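Phosphonate monoester hydrolase (Ruegeria pomeroyi, PDB 4UPK) is a member of the sulfatase family, which falls within the alkaline phosphatase clan of proteins. Local coordinates at residues Gln404-Pro407 / Asn408-Gly412; Thr105-Arg108 / His109-Asn113; Thr322-Gly325 / Arg326-His330. One frame throughout, in Å; residues are numbered along the deposited sequence.

Interaction 1 (Gln404-Pro407 / Asn408-Gly412)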
loop_
_atom_site.group_PDB
_atom_site.type_symbol
_atom_site.label_atom_id
_atom_site.label_comp_id
_atom_site.label_asym_id
_atom_site.label_seq_id
_atom_site.Cartn_x
_atom_site.Cartn_y
_atom_site.Cartn_z
ATOM N N GLN A 404 5.720 8.090 -23.968
ATOM C CA GLN A 404 5.616 7.443 -22.660
ATOM C C GLN A 404 5.468 5.938 -22.855
ATOM O O GLN A 404 4.716 5.510 -23.736
ATOM C CB GLN A 404 4.420 8.020 -21.871
ATOM C CG GLN A 404 4.242 7.477 -20.456
ATOM C CD GLN A 404 5.443 7.685 -19.545
ATOM O OE1 GLN A 404 6.083 8.748 -19.528
ATOM N NE2 GLN A 404 5.752 6.677 -18.730
ATOM N N GLU A 405 6.189 5.145 -22.035
ATOM C CA GLU A 405 6.190 3.683 -22.050
ATOM C C GLU A 405 4.772 3.143 -21.934
ATOM O O GLU A 405 3.999 3.600 -21.084
ATOM C CB GLU A 405 7.047 3.139 -20.892
ATOM C CG GLU A 405 7.334 1.648 -20.979
ATOM C CD GLU A 405 8.122 1.034 -19.836
ATOM O OE1 GLU A 405 8.745 1.784 -19.050
ATOM O OE2 GLU A 405 8.129 -0.214 -19.740
ATOM N N ILE A 406 4.423 2.194 -22.820
ATOM C CA ILE A 406 3.115 1.561 -22.771
ATOM C C ILE A 406 3.270 0.334 -21.849
ATOM O O ILE A 406 4.111 -0.528 -22.127
ATOM C CB ILE A 406 2.534 1.173 -24.172
ATOM C CG1 ILE A 406 2.533 2.365 -25.171
ATOM C CG2 ILE A 406 1.134 0.552 -24.022
ATOM C CD1 ILE A 406 2.496 1.963 -26.644
ATOM N N PRO A 407 2.464 0.225 -20.762
ATOM C CA PRO A 407 2.535 -0.981 -19.918
ATOM C C PRO A 407 2.187 -2.261 -20.707
ATOM O O PRO A 407 1.401 -2.202 -21.664
ATOM C CB PRO A 407 1.465 -0.708 -18.837
ATOM C CG PRO A 407 1.228 0.720 -18.866
ATOM C CD PRO A 407 1.423 1.149 -20.274
ATOM N N ASN A 408 2.768 -3.422 -20.293
ATOM C CA ASN A 408 2.513 -4.738 -20.891
ATOM C C ASN A 408 1.051 -5.189 -20.677
ATOM O O ASN A 408 0.530 -5.951 -21.495
ATOM C CB ASN A 408 3.487 -5.791 -20.346
ATOM C CG ASN A 408 4.854 -5.792 -20.990
ATOM O OD1 ASN A 408 5.109 -5.154 -22.018
ATOM N ND2 ASN A 408 5.759 -6.570 -20.416
ATOM N N ALA A 409 0.385 -4.695 -19.607
ATOM C CA ALA A 409 -1.030 -4.970 -19.307
ATOM C C ALA A 409 -1.970 -4.547 -20.466
ATOM O O ALA A 409 -3.035 -5.135 -20.637
ATOM C CB ALA A 409 -1.438 -4.246 -18.029
ATOM N N VAL A 410 -1.558 -3.542 -21.257
ATOM C CA VAL A 410 -2.321 -3.018 -22.386
ATOM C C VAL A 410 -2.380 -4.033 -23.534
ATOM O O VAL A 410 -1.350 -4.399 -24.119
ATOM C CB VAL A 410 -1.834 -1.595 -22.814
ATOM C CG1 VAL A 410 -2.503 -1.115 -24.094
ATOM C CG2 VAL A 410 -2.042 -0.581 -21.694
ATOM N N ASP A 411 -3.601 -4.493 -23.834
ATOM C CA ASP A 411 -3.906 -5.447 -24.914
ATOM C C ASP A 411 -3.925 -4.776 -26.287
ATOM O O ASP A 411 -3.658 -5.442 -27.292
ATOM C CB ASP A 411 -5.261 -6.127 -24.669
ATOM C CG ASP A 411 -5.317 -7.018 -23.440
ATOM O OD1 ASP A 411 -4.391 -7.837 -23.255
ATOM O OD2 ASP A 411 -6.308 -6.930 -22.695
ATOM N N GLY A 412 -4.275 -3.481 -26.311
ATOM C CA GLY A 412 -4.345 -2.677 -27.525
ATOM C C GLY A 412 -2.999 -2.349 -28.112
ATOM O O GLY A 412 -1.976 -2.438 -27.434
HETATM O O HOH W 1 1.018 -3.383 -24.307
#

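Interaction 2 (Thr105-Arg108 / His109-Asn113)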
loop_
_atom_site.group_PDB
_atom_site.type_symbol
_atom_site.label_atom_id
_atom_site.label_comp_id
_atom_site.label_asym_id
_atom_site.label_seq_id
_atom_site.Cartn_x
_atom_site.Cartn_y
_atom_site.Cartn_z
ATOM N N THR A 105 -19.316 -3.042 -11.634
ATOM C CA THR A 105 -18.295 -4.054 -11.335
ATOM C C THR A 105 -16.978 -3.342 -11.102
ATOM O O THR A 105 -16.497 -2.665 -12.033
ATOM C CB THR A 105 -18.142 -5.103 -12.420
ATOM O OG1 THR A 105 -19.422 -5.533 -12.847
ATOM C CG2 THR A 105 -17.304 -6.295 -11.938
ATOM N N PRO A 106 -16.383 -3.483 -9.884
ATOM C CA PRO A 106 -15.147 -2.740 -9.578
ATOM C C PRO A 106 -13.966 -3.058 -10.476
ATOM O O PRO A 106 -13.829 -4.166 -10.985
ATOM C CB PRO A 106 -14.867 -3.100 -8.113
ATOM C CG PRO A 106 -16.173 -3.487 -7.562
ATOM C CD PRO A 106 -16.852 -4.216 -8.687
ATOM N N LEU A 107 -13.146 -2.047 -10.701
ATOM C CA LEU A 107 -11.911 -2.162 -11.458
ATOM C C LEU A 107 -10.791 -2.135 -10.412
ATOM O O LEU A 107 -10.863 -1.306 -9.493
ATOM C CB LEU A 107 -11.779 -0.969 -12.431
ATOM C CG LEU A 107 -10.547 -0.921 -13.343
ATOM C CD1 LEU A 107 -10.641 -1.959 -14.458
ATOM C CD2 LEU A 107 -10.402 0.460 -13.953
ATOM N N ARG A 108 -9.792 -3.064 -10.507
ATOM C CA ARG A 108 -8.639 -3.139 -9.588
ATOM C C ARG A 108 -7.982 -1.739 -9.464
ATOM O O ARG A 108 -7.799 -1.049 -10.471
ATOM C CB ARG A 108 -7.585 -4.131 -10.101
ATOM C CG ARG A 108 -7.899 -5.606 -9.946
ATOM C CD ARG A 108 -6.710 -6.388 -10.493
ATOM N NE ARG A 108 -6.963 -7.826 -10.562
ATOM C CZ ARG A 108 -6.671 -8.689 -9.595
ATOM N NH1 ARG A 108 -6.115 -8.268 -8.466
ATOM N NH2 ARG A 108 -6.960 -9.971 -9.735
ATOM N N HIS A 109 -7.646 -1.323 -8.237
ATOM C CA HIS A 109 -7.043 -0.009 -8.005
ATOM C C HIS A 109 -5.691 0.195 -8.687
ATOM O O HIS A 109 -5.391 1.309 -9.117
ATOM C CB HIS A 109 -6.940 0.302 -6.514
ATOM C CG HIS A 109 -6.899 1.776 -6.235
ATOM N ND1 HIS A 109 -7.945 2.612 -6.608
ATOM C CD2 HIS A 109 -5.954 2.514 -5.605
ATOM C CE1 HIS A 109 -7.593 3.825 -6.217
ATOM N NE2 HIS A 109 -6.411 3.817 -5.595
ATOM N N ASP A 110 -4.888 -0.874 -8.786
ATOM C CA ASP A 110 -3.554 -0.835 -9.377
ATOM C C ASP A 110 -3.529 -1.051 -10.911
ATOM O O ASP A 110 -2.445 -1.214 -11.483
ATOM C CB ASP A 110 -2.611 -1.791 -8.621
ATOM C CG ASP A 110 -3.013 -3.258 -8.600
ATOM O OD1 ASP A 110 -4.130 -3.587 -9.077
ATOM O OD2 ASP A 110 -2.211 -4.081 -8.128
ATOM N N THR A 111 -4.706 -1.002 -11.572
ATOM C CA THR A 111 -4.811 -1.153 -13.025
ATOM C C THR A 111 -4.254 0.093 -13.720
ATOM O O THR A 111 -4.794 1.181 -13.523
ATOM C CB THR A 111 -6.262 -1.465 -13.476
ATOM O OG1 THR A 111 -6.717 -2.622 -12.784
ATOM C CG2 THR A 111 -6.371 -1.719 -14.969
ATOM N N PRO A 112 -3.188 -0.039 -14.537
ATOM C CA PRO A 112 -2.669 1.130 -15.244
ATOM C C PRO A 112 -3.707 1.694 -16.217
ATOM O O PRO A 112 -4.430 0.943 -16.864
ATOM C CB PRO A 112 -1.435 0.580 -15.975
ATOM C CG PRO A 112 -1.106 -0.683 -15.293
ATOM C CD PRO A 112 -2.419 -1.246 -14.882
ATOM N N ASN A 113 -3.844 3.015 -16.252
ATOM C CA ASN A 113 -4.810 3.661 -17.133
ATOM C C ASN A 113 -4.152 4.834 -17.845
ATOM O O ASN A 113 -2.997 5.151 -17.539
ATOM C CB ASN A 113 -6.104 4.048 -16.388
ATOM C CG ASN A 113 -5.947 5.039 -15.249
ATOM O OD1 ASN A 113 -5.512 6.177 -15.424
ATOM N ND2 ASN A 113 -6.407 4.667 -14.070
HETATM O O HOH W 2 -4.973 -5.686 -7.737
#

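Interaction 3 (Thr322-Gly325 / Arg326-His330)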
loop_
_atom_site.group_PDB
_atom_site.type_symbol
_atom_site.label_atom_id
_atom_site.label_comp_id
_atom_site.label_asym_id
_atom_site.label_seq_id
_atom_site.Cartn_x
_atom_site.Cartn_y
_atom_site.Cartn_z
ATOM N N THR A 322 -22.125 21.098 -33.398
ATOM C CA THR A 322 -21.998 22.577 -33.335
ATOM C C THR A 322 -21.047 23.004 -32.215
ATOM O O THR A 322 -20.218 23.875 -32.432
ATOM C CB THR A 322 -23.381 23.251 -33.160
ATOM O OG1 THR A 322 -24.305 22.777 -34.142
ATOM C CG2 THR A 322 -23.316 24.779 -33.205
ATOM N N HIS A 323 -21.172 22.388 -31.028
ATOM C CA HIS A 323 -20.319 22.677 -29.882
ATOM C C HIS A 323 -18.876 22.187 -30.032
ATOM O O HIS A 323 -17.983 22.847 -29.519
ATOM C CB HIS A 323 -20.984 22.277 -28.554
ATOM C CG HIS A 323 -22.132 23.171 -28.222
ATOM N ND1 HIS A 323 -21.925 24.441 -27.735
ATOM C CD2 HIS A 323 -23.458 22.990 -28.422
ATOM C CE1 HIS A 323 -23.127 24.985 -27.617
ATOM N NE2 HIS A 323 -24.081 24.150 -28.021
ATOM N N ILE A 324 -18.634 21.093 -30.781
ATOM C CA ILE A 324 -17.283 20.565 -31.067
ATOM C C ILE A 324 -16.544 21.545 -32.004
ATOM O O ILE A 324 -15.340 21.718 -31.869
ATOM C CB ILE A 324 -17.300 19.069 -31.571
ATOM C CG1 ILE A 324 -17.565 18.123 -30.392
ATOM C CG2 ILE A 324 -15.980 18.659 -32.320
ATOM C CD1 ILE A 324 -17.769 16.637 -30.746
ATOM N N GLY A 325 -17.286 22.222 -32.891
ATOM C CA GLY A 325 -16.755 23.271 -33.764
ATOM C C GLY A 325 -16.158 24.434 -32.983
ATOM O O GLY A 325 -15.136 24.991 -33.378
ATOM N N ARG A 326 -16.763 24.774 -31.839
ATOM C CA ARG A 326 -16.298 25.822 -30.920
ATOM C C ARG A 326 -14.992 25.410 -30.249
ATOM O O ARG A 326 -14.164 26.272 -29.993
ATOM C CB ARG A 326 -17.348 26.105 -29.835
ATOM C CG ARG A 326 -18.647 26.740 -30.308
ATOM C CD ARG A 326 -19.664 26.690 -29.174
ATOM N NE ARG A 326 -19.306 27.619 -28.103
ATOM C CZ ARG A 326 -19.690 27.516 -26.835
ATOM N NH1 ARG A 326 -20.446 26.499 -26.440
ATOM N NH2 ARG A 326 -19.322 28.432 -25.951
ATOM N N VAL A 327 -14.840 24.106 -29.912
ATOM C CA VAL A 327 -13.641 23.512 -29.295
ATOM C C VAL A 327 -12.474 23.585 -30.310
ATOM O O VAL A 327 -11.379 24.017 -29.955
ATOM C CB VAL A 327 -13.897 22.071 -28.771
ATOM C CG1 VAL A 327 -12.611 21.440 -28.236
ATOM C CG2 VAL A 327 -14.986 22.061 -27.694
ATOM N N ILE A 328 -12.737 23.200 -31.578
ATOM C CA ILE A 328 -11.772 23.274 -32.683
ATOM C C ILE A 328 -11.376 24.730 -32.928
ATOM O O ILE A 328 -10.187 24.999 -33.022
ATOM C CB ILE A 328 -12.299 22.571 -33.989
ATOM C CG1 ILE A 328 -12.583 21.049 -33.789
ATOM C CG2 ILE A 328 -11.383 22.838 -35.201
ATOM C CD1 ILE A 328 -11.374 20.150 -33.247
ATOM N N ALA A 329 -12.370 25.664 -33.020
ATOM C CA ALA A 329 -12.151 27.100 -33.234
ATOM C C ALA A 329 -11.231 27.687 -32.172
ATOM O O ALA A 329 -10.355 28.478 -32.519
ATOM C CB ALA A 329 -13.477 27.864 -33.269
ATOM N N HIS A 330 -11.386 27.269 -30.898
ATOM C CA HIS A 330 -10.529 27.683 -29.784
ATOM C C HIS A 330 -9.067 27.295 -30.036
ATOM O O HIS A 330 -8.176 28.089 -29.746
ATOM C CB HIS A 330 -11.005 27.046 -28.458
ATOM C CG HIS A 330 -10.074 27.295 -27.308
ATOM N ND1 HIS A 330 -9.962 28.551 -26.719
ATOM C CD2 HIS A 330 -9.198 26.451 -26.712
ATOM C CE1 HIS A 330 -9.037 28.427 -25.781
ATOM N NE2 HIS A 330 -8.550 27.183 -25.733
#

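Interaction 1 (Gln404-Pro407 / Asn408-Gly412)
Pro407 O is gripped twice: Val410 N donates to it over 3.3 Å, and a water donates to it over 2.9 Å. The first bond closes a type I beta turn running from Pro407 to Val410, with Asn408 and Ala409 at its corners, both in helix-like backbone angles. Its N-H...O angle of 154° is fairly straight on the donor side, yet the nitrogen stands well above the carbonyl plane, 57° out of it, consistent with the tight reversal. The same water also donates to Val410 O at 2.6 Å, so it bridges the first and last carbonyls of the turn and uses both of its protons in doing so.

Beside this polar link, Val410 turns its side chain back onto the residues that lead into the turn. Ile406 CG2 lies 3.9 Å from Val410 CB, the two side chains crossing at about a right angle. Ile406 CG2 is anti to its own backbone N, because chi1 of -52° places CG1 beside that nitrogen instead. Val410 CG2 meets Pro407 CD at 4.1 Å. Pro396 of helix 394-402 touches both Ile406 and Val410, which joins the turn to the helix before it.

Asn408 points away from this apolar patch, and its amide bonds to the backbone of Gln534 and Arg536. Asp411 forms a salt bridge with Arg536 as well, and its carboxylate also accepts from Tyr94 and Asn97. The apolar branches thus pack on helix 394-402, while the polar groups bond the C-terminal end of the chain and the Tyr94-Asn97 region.

Interaction 2 (Thr105-Arg108 / His109-Asn113)
The chain reverses from Arg108 to Thr111 in a type I beta turn, closed by the 3.3 Å hydrogen bond from Thr111 N to Arg108 O. It belongs to the loop that leads into helix 114-120, for which Asn113 is the N-cap. The Thr111 hydroxyl adds a second bond: OG1 donates to Arg108 O at 3.0 Å. With chi1 at -56°, OG1 lies beside its own backbone N, so both donors arrive at the carbonyl from the same face of its plane. Neither approaches within that plane; the hydroxyl is 39° out of it and the amide stands higher still. OG1 is also pressed against the start of the arginine side chain, 3.2 Å from Arg108 CB.

Arg108 and Asp110 run side by side and point the same way, their guanidinium and carboxylate planes 41° apart. Asp110 OD1 approaches the aliphatic part of the arginine, 3.6 Å from Arg108 CB, whereas the charged ends remain separate, with Arg108 NH1 5.1 Å from Asp110 OD1. The extended arginine chain carries its head toward the second subunit, where NH2 makes a salt bridge with Asp518 of that subunit. Asp110 packs there on Asp110 of the second subunit, and Arg138 and Arg108 of that subunit lie within weak, long ion-pair range. These opposite charges would probably offset the like charge of two aspartates that pack across the interface.

A water bridges the two side chains: it accepts from Arg108 NH1 at 2.9 Å, at the edge of the guanidinium and in its plane, and lies 2.6 Å from Asp110 OD1.

Interaction 3 (Thr322-Gly325 / Arg326-His330)
His323 lies alongside Arg326, which follows three residues later on the same helix, and its ring edge receives the guanidinium: Arg326 NH1 donates to His323 ND1 over 2.8 Å, with an N-H...N angle of 153°. The bond lies close to the plane of the ring and to that of the guanidinium, although the two groups are turned 72° against each other. A bend at chi3 (71°) folds the arginine back toward the histidine, bringing CD to 3.5 Å from His323 ND1. Because ND1 accepts here, the proton of a neutral ring would be expected on NE2. The second terminal nitrogen, Arg326 NH2, forms a salt bridge with Asp219, so both terminal nitrogens of the guanidinium have a partner, which limits its rotation.

Beneath these side chains the helical bonding continues. Ile328 N donates to Ile324 O at 3.0 Å and Ala329 N to Gly325 O at 2.9 Å; the bonds to His323 O from Arg326 N and Val327 N are weak. Ile324 CG2 also meets Ile328 CG1 loosely, at 4.4 Å.

The residues sort by direction within helix 303-333. His323 and Arg326 face helix 213-224, touching Thr218 together, while Ile324 and Val327 rest on strands 234-239 and 35-41 of the central mixed sheet.

Along the chain the order is interaction 2, interaction 3, interaction 1. Interactions 1 and 2 are nevertheless neighbours in space, with centres 14 Å apart, and Pro407 CG packs on Pro112 CB at 3.9 Å. Helix 114-120 follows interaction 2 directly, and its Glu117 touches Pro407 of interaction 1; Gln93 is contacted from both turns. Interaction 3 stands apart on helix 303-333, its centre 31 Å from that of interaction 1 and 33 Å from that of interaction 2. It lies within a helix that packs on the mixed sheet, whereas interaction 1 meets the C-terminal end of its own chain and interaction 2 reaches the Asp518-Cys524 region of a second subunit.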